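PDB 5HFT: gamma-glutamyltranspeptidase from Klebsiella pneumoniae subsp. pneumoniae, which converts oxamate to oxalate in the uric acid degradation pathway and belongs to the gamma-glutamyltransferase family of Ntn hydrolases. Local coordinates for residues I20-G25 / W37-A42. Sequence-based numbering, arbitrary orientation.
Sequences IYHEFG and WQNRGA
Tyr21 lies against Arg40 and Gln38 where two loops of the Ntn-hydrolase small subunit meet, one following strand 13-19 and the other strand 35-36. The Arg40 side chain passes over one face of the phenol ring, with CD 3.8 Å from the ring centroid in a CH-pi contact. A bend at chi3 (65°) then turns the guanidinium nearly parallel to the ring, the planes 10° apart, so that Tyr21 OH sits over the guanidinium face, too poorly angled for a hydrogen bond. Acidic side chains of the other protein chain of the assembly form a salt bridge with Arg40 NH1 and accept a hydrogen bond from Gln38 NE2. Gln38 OE1 meets the ring at its edge, near Tyr21 CE2. Tyr21 N is hydrogen-bonded to Ser19 OG, and the inferred nucleophile Thr1 is nearby, placing this buried packing beside the probable catalytic centre. Next to this layer, Ile20 CB packs on Gln38 CB at 4.0 Å, and Gly25, closing a type II beta turn from His22, brings its CA to 4.2 Å from Gln38 CA. The looser, solvent side is the His22 ring, perpendicular to the amide of buried Asn39, whose ND2 is held by that other chain's backbone. There His22 ND1 donates in its ring plane to Asn39 OD1 (2.7 Å, 166° at the hydrogen), approaching from above the carbonyl plane.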
loop_
_atom_site.group_PDB
_atom_site.type_symbol
_atom_site.label_atom_id
_atom_site.label_comp_id
_atom_site.label_asym_id
_atom_site.label_seq_id
_atom_site.Cartn_x
_atom_site.Cartn_y
_atom_site.Cartn_z
ATOM N N ILE C 20 5.202 -1.911 5.753
ATOM C CA ILE C 20 5.910 -1.757 7.010
ATOM C C ILE C 20 7.005 -0.693 6.904
ATOM O O ILE C 20 7.900 -0.669 7.700
ATOM C CB ILE C 20 6.445 -3.103 7.521
ATOM C CG1 ILE C 20 7.399 -3.743 6.500
ATOM C CG2 ILE C 20 5.278 -4.021 7.842
ATOM C CD1 ILE C 20 7.792 -5.185 6.838
ATOM N N TYR C 21 6.954 0.148 5.868
ATOM C CA TYR C 21 7.670 1.423 5.803
ATOM C C TYR C 21 9.166 1.275 5.552
ATOM O O TYR C 21 9.784 2.116 4.885
ATOM C CB TYR C 21 7.408 2.238 7.079
ATOM C CG TYR C 21 5.970 2.665 7.150
ATOM C CD1 TYR C 21 5.541 3.841 6.532
ATOM C CD2 TYR C 21 5.026 1.870 7.778
ATOM C CE1 TYR C 21 4.228 4.215 6.559
ATOM C CE2 TYR C 21 3.697 2.245 7.812
ATOM C CZ TYR C 21 3.303 3.411 7.195
ATOM O OH TYR C 21 1.968 3.772 7.225
ATOM N N HIS C 22 9.753 0.213 6.082
ATOM C CA HIS C 22 11.165 -0.069 5.878
ATOM C C HIS C 22 11.309 -1.580 5.813
ATOM O O HIS C 22 10.464 -2.328 6.316
ATOM C CB HIS C 22 12.057 0.531 6.997
ATOM C CG HIS C 22 11.681 1.927 7.411
ATOM N ND1 HIS C 22 10.865 2.190 8.492
ATOM C CD2 HIS C 22 12.015 3.132 6.890
ATOM C CE1 HIS C 22 10.691 3.496 8.602
ATOM N NE2 HIS C 22 11.378 4.093 7.644
ATOM N N GLU C 23 12.382 -2.034 5.184
ATOM C CA GLU C 23 12.543 -3.471 5.009
ATOM C C GLU C 23 12.650 -4.206 6.347
ATOM O O GLU C 23 13.515 -3.908 7.177
ATOM C CB GLU C 23 13.740 -3.753 4.114
ATOM C CG GLU C 23 13.414 -3.475 2.658
ATOM C CD GLU C 23 14.467 -4.006 1.724
ATOM O OE1 GLU C 23 15.665 -3.943 2.093
ATOM O OE2 GLU C 23 14.090 -4.490 0.624
ATOM N N PHE C 24 11.757 -5.180 6.531
ATOM C CA PHE C 24 11.622 -6.005 7.726
ATOM C C PHE C 24 11.202 -5.211 8.951
ATOM O O PHE C 24 11.265 -5.726 10.082
ATOM C CB PHE C 24 12.912 -6.774 7.994
ATOM C CG PHE C 24 13.003 -8.010 7.201
ATOM C CD1 PHE C 24 12.168 -9.067 7.480
ATOM C CD2 PHE C 24 13.856 -8.084 6.133
ATOM C CE1 PHE C 24 12.202 -10.199 6.725
ATOM C CE2 PHE C 24 13.904 -9.209 5.372
ATOM C CZ PHE C 24 13.078 -10.282 5.670
ATOM N N GLY C 25 10.699 -3.997 8.734
ATOM C CA GLY C 25 10.239 -3.153 9.814
ATOM C C GLY C 25 11.272 -2.976 10.915
ATOM O O GLY C 25 12.364 -2.443 10.689
ATOM N N TRP C 37 7.068 -6.589 12.939
ATOM C CA TRP C 37 6.288 -5.398 13.268
ATOM C C TRP C 37 6.915 -4.122 12.704
ATOM O O TRP C 37 8.131 -3.914 12.782
ATOM C CB TRP C 37 6.124 -5.280 14.785
ATOM C CG TRP C 37 5.001 -4.378 15.230
ATOM C CD1 TRP C 37 5.056 -3.032 15.360
ATOM C CD2 TRP C 37 3.673 -4.769 15.638
ATOM N NE1 TRP C 37 3.846 -2.549 15.804
ATOM C CE2 TRP C 37 2.983 -3.598 15.981
ATOM C CE3 TRP C 37 3.007 -5.993 15.737
ATOM C CZ2 TRP C 37 1.663 -3.612 16.432
ATOM C CZ3 TRP C 37 1.687 -6.000 16.175
ATOM C CH2 TRP C 37 1.034 -4.816 16.519
ATOM N N GLN C 38 6.063 -3.248 12.174
ATOM C CA GLN C 38 6.519 -2.043 11.496
ATOM C C GLN C 38 7.244 -1.114 12.463
ATOM O O GLN C 38 7.113 -1.225 13.679
ATOM C CB GLN C 38 5.333 -1.312 10.864
ATOM C CG GLN C 38 4.248 -0.977 11.883
ATOM C CD GLN C 38 3.158 -0.070 11.327
ATOM O OE1 GLN C 38 2.926 -0.004 10.114
ATOM N NE2 GLN C 38 2.479 0.638 12.223
ATOM N N ASN C 39 7.979 -0.143 11.898
ATOM C CA ASN C 39 8.890 0.720 12.661
ATOM C C ASN C 39 8.728 2.166 12.186
ATOM O O ASN C 39 9.453 2.645 11.311
ATOM C CB ASN C 39 10.336 0.205 12.539
ATOM C CG ASN C 39 10.889 0.198 11.089
ATOM O OD1 ASN C 39 10.144 0.137 10.095
ATOM N ND2 ASN C 39 12.215 0.241 10.979
ATOM N N ARG C 40 7.763 2.872 12.779
ATOM C CA ARG C 40 7.382 4.211 12.334
ATOM C C ARG C 40 7.908 5.322 13.231
ATOM O O ARG C 40 7.311 6.397 13.285
ATOM C CB ARG C 40 5.859 4.309 12.219
ATOM C CG ARG C 40 5.249 3.340 11.212
ATOM C CD ARG C 40 3.842 3.737 10.806
ATOM N NE ARG C 40 3.777 5.001 10.078
ATOM C CZ ARG C 40 2.635 5.574 9.719
ATOM N NH1 ARG C 40 1.488 4.981 10.025
ATOM N NH2 ARG C 40 2.631 6.728 9.054
ATOM N N GLY C 41 9.021 5.103 13.924
ATOM C CA GLY C 41 9.591 6.148 14.755
ATOM C C GLY C 41 9.773 7.470 14.032
ATOM O O GLY C 41 9.837 8.522 14.667
ATOM N N ALA C 42 9.872 7.436 12.704
ATOM C CA ALA C 42 10.066 8.650 11.918
ATOM C C ALA C 42 8.800 9.476 11.768
ATOM O O ALA C 42 8.874 10.624 11.316
ATOM C CB ALA C 42 10.609 8.311 10.527
#